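PDB 2W2K: D-mandelate dehydrogenase from Rhodotorula graminis, which probably oxidises D-mandelate with NAD(+) as cofactor, as a member of the D-isomer specific 2-hydroxyacid dehydrogenase family. Local coordinates for residues 108-120 with 305-319. Sequence-based numbering, arbitrary orientation.
Sequences NSRGAGDTATSDL and IGGVAIETFHEFERL
Glu315 leaves helix 310-330 with CG trans to the backbone N (chi1 -172°) and then bends at chi2 (77°), which lays its methylene carbons along Ala112, CG reaching Ala112 CB at 3.6 Å. The same bend presents the carboxylate to Arg318, whose NE and NH2 hold one oxygen each in a side-on salt bridge, NH2 to OE2 at 2.8 Å. Were Glu315 an alanine, the Arg318 guanidinium would probably lose its carboxylate mate and the Ala112 methyl the cover of one flank. Phe316 swings its ring toward the loop, where CD1 lies 3.6 Å from Ser109 CB and CE1 3.6 Å from Ala112 CB; Thr312 CG2 packs on one ring face. Ser109 OG is hydrogen-bonded to Ala86 O, at the end of strand 83-86. No direct hydrogen bond joins the two segments; a water bridges them, donating to Ala112 O, accepting from Ala116 N at 3.1 Å and pairing with Thr312 OG1 at 2.9 Å. Gly306 CA packs 3.9 Å from Leu120 CG, and the Leu120 and Ile305 side chains cross at about a right angle. Gly306 O and Ala116 O, both acceptors, lie 3.1 Å apart, each hydrogen-bonded to a basic side chain of the neighbouring subunit. The carboxylate of Asp281, an NAD(+)-site residue like Gly307, accepts hydrogen bonds from Ile305 N and Gly306 N. Each interdomain helix, 114-130 and 310-330, thus starts against the loop leading into the other, between the five-stranded sheet and the seven-stranded Rossmann sheet.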
ATOM      1  N   ASN B 108     -27.134   5.851  11.549  1.00  9.00           N
ATOM      2  CA  ASN B 108     -26.039   4.945  11.169  1.00  9.80           C
ATOM      3  C   ASN B 108     -24.790   5.247  12.038  1.00  7.30           C
ATOM      4  O   ASN B 108     -24.909   5.874  13.100  1.00  8.18           O
ATOM      5  CB  ASN B 108     -25.738   5.025   9.661  1.00  9.47           C
ATOM      6  CG  ASN B 108     -25.339   6.438   9.197  1.00  9.94           C
ATOM      7  OD1 ASN B 108     -24.956   7.289   9.992  1.00  9.91           O
ATOM      8  ND2 ASN B 108     -25.394   6.666   7.869  1.00 15.02           N
ATOM      9  N   SER B 109     -23.622   4.776  11.609  1.00  7.59           N
ATOM     10  CA  SER B 109     -22.362   5.023  12.313  1.00  6.95           C
ATOM     11  C   SER B 109     -21.382   5.727  11.347  1.00 10.22           C
ATOM     12  O   SER B 109     -20.200   5.389  11.290  1.00  8.74           O
ATOM     13  CB  SER B 109     -21.794   3.698  12.907  1.00 10.30           C
ATOM     14  OG  SER B 109     -22.719   3.107  13.842  1.00  7.62           O
ATOM     15  N   ARG B 110     -21.899   6.714  10.599  1.00 10.90           N
ATOM     16  CA  ARG B 110     -21.081   7.556   9.690  1.00 13.26           C
ATOM     17  C   ARG B 110     -19.778   8.093  10.329  1.00  8.08           C
ATOM     18  O   ARG B 110     -19.784   8.677  11.450  1.00  9.86           O
ATOM     19  CB  ARG B 110     -21.934   8.715   9.110  1.00 14.76           C
ATOM     20  CG  ARG B 110     -21.161   9.721   8.237  1.00 15.71           C
ATOM     21  CD  ARG B 110     -22.017  10.949   7.826  1.00 18.56           C
ATOM     22  NE  ARG B 110     -22.681  11.599   8.959  1.00 14.79           N
ATOM     23  CZ  ARG B 110     -22.098  12.433   9.824  1.00 18.59           C
ATOM     24  NH1 ARG B 110     -20.804  12.743   9.723  1.00 24.18           N
ATOM     25  NH2 ARG B 110     -22.804  12.935  10.823  1.00 18.46           N
ATOM     26  N   GLY B 111     -18.669   7.901   9.603  1.00  7.40           N
ATOM     27  CA  GLY B 111     -17.351   8.379  10.013  1.00  7.53           C
ATOM     28  C   GLY B 111     -16.467   7.340  10.672  1.00  8.55           C
ATOM     29  O   GLY B 111     -15.250   7.497  10.683  1.00  9.49           O
ATOM     30  N   ALA B 112     -17.064   6.284  11.253  1.00  5.54           N
ATOM     31  CA  ALA B 112     -16.281   5.290  12.046  1.00  9.89           C
ATOM     32  C   ALA B 112     -15.160   4.621  11.254  1.00  9.23           C
ATOM     33  O   ALA B 112     -14.098   4.328  11.811  1.00 10.84           O
ATOM     34  CB  ALA B 112     -17.205   4.193  12.661  1.00  5.97           C
ATOM     35  N   GLY B 113     -15.425   4.334   9.979  1.00  7.72           N
ATOM     36  CA  GLY B 113     -14.451   3.644   9.102  1.00  5.15           C
ATOM     37  C   GLY B 113     -13.660   4.539   8.137  1.00  8.43           C
ATOM     38  O   GLY B 113     -13.095   4.028   7.163  1.00  8.66           O
ATOM     39  N   ASP B 114     -13.616   5.862   8.372  1.00  9.28           N
ATOM     40  CA  ASP B 114     -12.886   6.788   7.438  1.00 10.40           C
ATOM     41  C   ASP B 114     -11.388   6.447   7.306  1.00  8.60           C
ATOM     42  O   ASP B 114     -10.838   6.430   6.196  1.00  8.58           O
ATOM     43  CB  ASP B 114     -13.017   8.273   7.850  1.00 10.77           C
ATOM     44  CG  ASP B 114     -14.427   8.872   7.600  1.00 16.43           C
ATOM     45  OD1 ASP B 114     -15.339   8.167   7.129  1.00  8.29           O
ATOM     46  OD2 ASP B 114     -14.624  10.081   7.911  1.00 14.82           O
ATOM     47  N   THR B 115     -10.724   6.158   8.426  1.00  6.48           N
ATOM     48  CA  THR B 115      -9.282   5.833   8.381  1.00  6.09           C
ATOM     49  C   THR B 115      -9.047   4.496   7.638  1.00  8.65           C
ATOM     50  O   THR B 115      -8.198   4.418   6.730  1.00  6.66           O
ATOM     51  CB  THR B 115      -8.667   5.801   9.812  1.00  7.74           C
ATOM     52  OG1 THR B 115      -8.686   7.142  10.360  1.00  9.65           O
ATOM     53  CG2 THR B 115      -7.199   5.241   9.800  1.00  4.81           C
ATOM     54  N   ALA B 116      -9.797   3.456   8.026  1.00  6.89           N
ATOM     55  CA  ALA B 116      -9.640   2.125   7.405  1.00  6.29           C
ATOM     56  C   ALA B 116      -9.917   2.138   5.882  1.00  5.78           C
ATOM     57  O   ALA B 116      -9.108   1.623   5.113  1.00  4.74           O
ATOM     58  CB  ALA B 116     -10.477   1.043   8.134  1.00  7.83           C
ATOM     59  N   THR B 117     -11.023   2.755   5.446  1.00  5.12           N
ATOM     60  CA  THR B 117     -11.411   2.709   4.023  1.00  2.88           C
ATOM     61  C   THR B 117     -10.420   3.513   3.164  1.00  4.54           C
ATOM     62  O   THR B 117     -10.028   3.055   2.063  1.00  5.21           O
ATOM     63  CB  THR B 117     -12.868   3.189   3.784  1.00  4.80           C
ATOM     64  OG1 THR B 117     -13.750   2.488   4.668  1.00  6.96           O
ATOM     65  CG2 THR B 117     -13.321   2.912   2.317  1.00  7.36           C
ATOM     66  N   SER B 118     -10.005   4.686   3.658  1.00  3.64           N
ATOM     67  CA  SER B 118      -8.990   5.501   2.918  1.00  5.28           C
ATOM     68  C   SER B 118      -7.601   4.818   2.808  1.00  6.48           C
ATOM     69  O   SER B 118      -6.940   4.921   1.753  1.00  5.28           O
ATOM     70  CB  SER B 118      -8.876   6.942   3.458  1.00  4.50           C
ATOM     71  OG  SER B 118      -8.420   6.991   4.821  1.00  6.60           O
ATOM     72  N   ASP B 119      -7.156   4.153   3.887  1.00  4.29           N
ATOM     73  CA  ASP B 119      -5.901   3.357   3.859  1.00  4.88           C
ATOM     74  C   ASP B 119      -5.981   2.204   2.840  1.00  5.20           C
ATOM     75  O   ASP B 119      -4.995   1.925   2.127  1.00  5.53           O
ATOM     76  CB  ASP B 119      -5.606   2.755   5.249  1.00  6.27           C
ATOM     77  CG  ASP B 119      -4.957   3.752   6.228  1.00 11.50           C
ATOM     78  OD1 ASP B 119      -4.575   4.874   5.806  1.00 13.38           O
ATOM     79  OD2 ASP B 119      -4.831   3.398   7.439  1.00 11.38           O
ATOM     80  N   LEU B 120      -7.129   1.502   2.786  1.00  4.96           N
ATOM     81  CA  LEU B 120      -7.296   0.366   1.829  1.00  4.58           C
ATOM     82  C   LEU B 120      -7.317   0.881   0.381  1.00  4.46           C
ATOM     83  O   LEU B 120      -6.741   0.243  -0.516  1.00  6.43           O
ATOM     84  CB  LEU B 120      -8.556  -0.500   2.151  1.00  5.72           C
ATOM     85  CG  LEU B 120      -8.742  -1.919   1.533  1.00  7.81           C
ATOM     86  CD1 LEU B 120      -9.328  -1.899   0.110  1.00 14.94           C
ATOM     87  CD2 LEU B 120      -7.466  -2.818   1.576  1.00  8.85           C
ATOM     88  N   ILE B 305     -12.823  -5.674   2.272  1.00  7.15           N
ATOM     89  CA  ILE B 305     -12.174  -5.364   3.557  1.00  5.85           C
ATOM     90  C   ILE B 305     -11.993  -3.862   3.876  1.00  5.05           C
ATOM     91  O   ILE B 305     -11.432  -3.529   4.917  1.00  6.37           O
ATOM     92  CB  ILE B 305     -10.832  -6.172   3.815  1.00  5.47           C
ATOM     93  CG1 ILE B 305      -9.793  -5.948   2.691  1.00  6.38           C
ATOM     94  CG2 ILE B 305     -11.132  -7.680   4.065  1.00 11.32           C
ATOM     95  CD1 ILE B 305      -8.370  -6.438   3.049  1.00  5.94           C
ATOM     96  N   GLY B 306     -12.475  -2.970   3.007  1.00  6.76           N
ATOM     97  CA  GLY B 306     -12.264  -1.509   3.218  1.00  6.53           C
ATOM     98  C   GLY B 306     -12.344  -1.024   4.673  1.00  6.71           C
ATOM     99  O   GLY B 306     -11.382  -0.438   5.222  1.00  6.18           O
ATOM    100  N   GLY B 307     -13.486  -1.270   5.307  1.00  5.92           N
ATOM    101  CA  GLY B 307     -13.715  -0.810   6.684  1.00  8.74           C
ATOM    102  C   GLY B 307     -13.346  -1.802   7.788  1.00 10.69           C
ATOM    103  O   GLY B 307     -13.590  -1.537   8.975  1.00  9.68           O
ATOM    104  N   VAL B 308     -12.765  -2.932   7.399  1.00  9.34           N
ATOM    105  CA  VAL B 308     -12.523  -4.068   8.324  1.00  7.81           C
ATOM    106  C   VAL B 308     -11.218  -3.868   9.117  1.00  9.24           C
ATOM    107  O   VAL B 308     -10.114  -4.226   8.652  1.00  7.07           O
ATOM    108  CB  VAL B 308     -12.578  -5.446   7.560  1.00  7.90           C
ATOM    109  CG1 VAL B 308     -12.206  -6.656   8.475  1.00  9.50           C
ATOM    110  CG2 VAL B 308     -13.951  -5.671   6.908  1.00 11.54           C
ATOM    111  N   ALA B 309     -11.357  -3.266  10.310  1.00  6.92           N
ATOM    112  CA  ALA B 309     -10.232  -3.006  11.235  1.00  6.86           C
ATOM    113  C   ALA B 309     -10.831  -2.927  12.632  1.00  8.15           C
ATOM    114  O   ALA B 309     -11.941  -2.403  12.794  1.00  7.37           O
ATOM    115  CB  ALA B 309      -9.513  -1.688  10.886  1.00  9.61           C
ATOM    116  N   ILE B 310     -10.139  -3.470  13.632  1.00  6.20           N
ATOM    117  CA  ILE B 310     -10.667  -3.459  15.025  1.00  7.95           C
ATOM    118  C   ILE B 310     -11.066  -2.047  15.565  1.00  7.14           C
ATOM    119  O   ILE B 310     -12.071  -1.922  16.273  1.00  9.28           O
ATOM    120  CB  ILE B 310      -9.750  -4.275  15.980  1.00  8.09           C
ATOM    121  CG1 ILE B 310      -9.873  -5.772  15.664  1.00  6.98           C
ATOM    122  CG2 ILE B 310     -10.070  -4.002  17.458  1.00 10.47           C
ATOM    123  CD1 ILE B 310      -8.713  -6.594  16.212  1.00 16.41           C
ATOM    124  N   GLU B 311     -10.318  -1.004  15.195  1.00  6.87           N
ATOM    125  CA  GLU B 311     -10.652   0.402  15.558  1.00  7.29           C
ATOM    126  C   GLU B 311     -11.991   0.888  14.982  1.00  6.29           C
ATOM    127  O   GLU B 311     -12.724   1.669  15.633  1.00  7.61           O
ATOM    128  CB  GLU B 311      -9.505   1.394  15.188  1.00  8.48           C
ATOM    129  CG  GLU B 311      -8.181   1.185  15.994  1.00 10.11           C
ATOM    130  CD  GLU B 311      -7.323  -0.013  15.542  1.00 13.26           C
ATOM    131  OE1 GLU B 311      -7.546  -0.603  14.456  1.00  9.64           O
ATOM    132  OE2 GLU B 311      -6.406  -0.392  16.303  1.00 14.51           O
ATOM    133  N   THR B 312     -12.317   0.446  13.767  1.00  7.28           N
ATOM    134  CA  THR B 312     -13.665   0.702  13.195  1.00  7.01           C
ATOM    135  C   THR B 312     -14.752   0.104  14.108  1.00  7.63           C
ATOM    136  O   THR B 312     -15.750   0.765  14.424  1.00  5.86           O
ATOM    137  CB  THR B 312     -13.809   0.118  11.764  1.00  7.73           C
ATOM    138  OG1 THR B 312     -12.742   0.612  10.924  1.00  7.03           O
ATOM    139  CG2 THR B 312     -15.159   0.522  11.159  1.00  5.46           C
ATOM    140  N   PHE B 313     -14.543  -1.142  14.534  1.00  8.10           N
ATOM    141  CA  PHE B 313     -15.555  -1.883  15.312  1.00  7.82           C
ATOM    142  C   PHE B 313     -15.739  -1.264  16.712  1.00  8.43           C
ATOM    143  O   PHE B 313     -16.874  -1.208  17.224  1.00  7.62           O
ATOM    144  CB  PHE B 313     -15.184  -3.388  15.430  1.00  7.45           C
ATOM    145  CG  PHE B 313     -14.949  -4.096  14.110  1.00  8.18           C
ATOM    146  CD1 PHE B 313     -15.609  -3.711  12.940  1.00  8.70           C
ATOM    147  CD2 PHE B 313     -14.080  -5.198  14.050  1.00 10.34           C
ATOM    148  CE1 PHE B 313     -15.379  -4.394  11.723  1.00 15.87           C
ATOM    149  CE2 PHE B 313     -13.848  -5.883  12.836  1.00 10.02           C
ATOM    150  CZ  PHE B 313     -14.504  -5.481  11.683  1.00 12.79           C
ATOM    151  N   HIS B 314     -14.645  -0.800  17.332  1.00  8.22           N
ATOM    152  CA  HIS B 314     -14.724  -0.032  18.607  1.00  8.46           C
ATOM    153  C   HIS B 314     -15.661   1.182  18.436  1.00  8.69           C
ATOM    154  O   HIS B 314     -16.531   1.459  19.292  1.00  8.40           O
ATOM    155  CB  HIS B 314     -13.333   0.472  19.038  1.00  9.12           C
ATOM    156  CG  HIS B 314     -12.514  -0.520  19.818  1.00 16.56           C
ATOM    157  ND1 HIS B 314     -12.287  -1.815  19.396  1.00 21.11           N
ATOM    158  CD2 HIS B 314     -11.861  -0.394  21.000  1.00 20.43           C
ATOM    159  CE1 HIS B 314     -11.537  -2.446  20.289  1.00 14.57           C
ATOM    160  NE2 HIS B 314     -11.259  -1.603  21.267  1.00 25.42           N
ATOM    161  N   GLU B 315     -15.479   1.920  17.337  1.00  7.78           N
ATOM    162  CA  GLU B 315     -16.311   3.099  17.091  1.00  9.63           C
ATOM    163  C   GLU B 315     -17.787   2.766  16.732  1.00  7.34           C
ATOM    164  O   GLU B 315     -18.697   3.523  17.135  1.00  6.63           O
ATOM    165  CB  GLU B 315     -15.619   4.080  16.115  1.00 10.49           C
ATOM    166  CG  GLU B 315     -16.318   5.438  15.944  1.00 13.51           C
ATOM    167  CD  GLU B 315     -16.104   6.449  17.106  1.00 14.93           C
ATOM    168  OE1 GLU B 315     -15.507   6.113  18.170  1.00 14.97           O
ATOM    169  OE2 GLU B 315     -16.572   7.602  16.923  1.00 14.38           O
ATOM    170  N   PHE B 316     -18.038   1.657  16.011  1.00  4.66           N
ATOM    171  CA  PHE B 316     -19.429   1.155  15.790  1.00  5.26           C
ATOM    172  C   PHE B 316     -20.144   0.919  17.150  1.00  9.28           C
ATOM    173  O   PHE B 316     -21.284   1.361  17.352  1.00  8.25           O
ATOM    174  CB  PHE B 316     -19.501  -0.177  14.968  1.00  5.44           C
ATOM    175  CG  PHE B 316     -19.180  -0.049  13.490  1.00  6.03           C
ATOM    176  CD1 PHE B 316     -19.182   1.189  12.821  1.00  8.44           C
ATOM    177  CD2 PHE B 316     -18.891  -1.201  12.753  1.00  8.56           C
ATOM    178  CE1 PHE B 316     -18.862   1.259  11.417  1.00  7.41           C
ATOM    179  CE2 PHE B 316     -18.588  -1.142  11.377  1.00  9.44           C
ATOM    180  CZ  PHE B 316     -18.586   0.101  10.712  1.00 11.55           C
ATOM    181  N   GLU B 317     -19.489   0.190  18.064  1.00  8.05           N
ATOM    182  CA  GLU B 317     -20.049  -0.064  19.412  1.00  6.71           C
ATOM    183  C   GLU B 317     -20.257   1.228  20.215  1.00  8.84           C
ATOM    184  O   GLU B 317     -21.326   1.406  20.820  1.00  5.76           O
ATOM    185  CB  GLU B 317     -19.170  -1.084  20.183  1.00  5.37           C
ATOM    186  CG  GLU B 317     -19.225  -2.488  19.530  1.00  5.22           C
ATOM    187  CD  GLU B 317     -18.641  -3.633  20.377  1.00 11.27           C
ATOM    188  OE1 GLU B 317     -18.116  -3.385  21.491  1.00 10.58           O
ATOM    189  OE2 GLU B 317     -18.714  -4.796  19.888  1.00 10.17           O
ATOM    190  N   ARG B 318     -19.267   2.138  20.215  1.00  8.02           N
ATOM    191  CA  ARG B 318     -19.422   3.435  20.936  1.00  7.55           C
ATOM    192  C   ARG B 318     -20.575   4.297  20.378  1.00  7.91           C
ATOM    193  O   ARG B 318     -21.384   4.821  21.152  1.00  8.74           O
ATOM    194  CB  ARG B 318     -18.111   4.265  20.943  1.00  8.25           C
ATOM    195  CG  ARG B 318     -18.185   5.547  21.869  1.00  8.17           C
ATOM    196  CD  ARG B 318     -16.947   6.462  21.681  1.00 11.23           C
ATOM    197  NE  ARG B 318     -17.006   7.228  20.428  1.00 14.57           N
ATOM    198  CZ  ARG B 318     -17.666   8.380  20.262  1.00 18.64           C
ATOM    199  NH1 ARG B 318     -18.356   8.936  21.266  1.00 14.44           N
ATOM    200  NH2 ARG B 318     -17.641   8.990  19.086  1.00 17.35           N
ATOM    201  N   LEU B 319     -20.660   4.444  19.047  1.00  5.89           N
ATOM    202  CA  LEU B 319     -21.708   5.293  18.435  1.00  7.79           C
ATOM    203  C   LEU B 319     -23.129   4.733  18.657  1.00  7.19           C
ATOM    204  O   LEU B 319     -24.042   5.478  19.051  1.00  7.51           O
ATOM    205  CB  LEU B 319     -21.423   5.538  16.927  1.00  8.09           C
ATOM    206  CG  LEU B 319     -20.296   6.548  16.597  1.00  7.81           C
ATOM    207  CD1 LEU B 319     -20.008   6.492  15.082  1.00  9.31           C
ATOM    208  CD2 LEU B 319     -20.676   7.971  17.036  1.00 11.43           C
TER
HETATM  209  O   HOH W   1     -11.315   3.109  10.697  1.00  6.66           O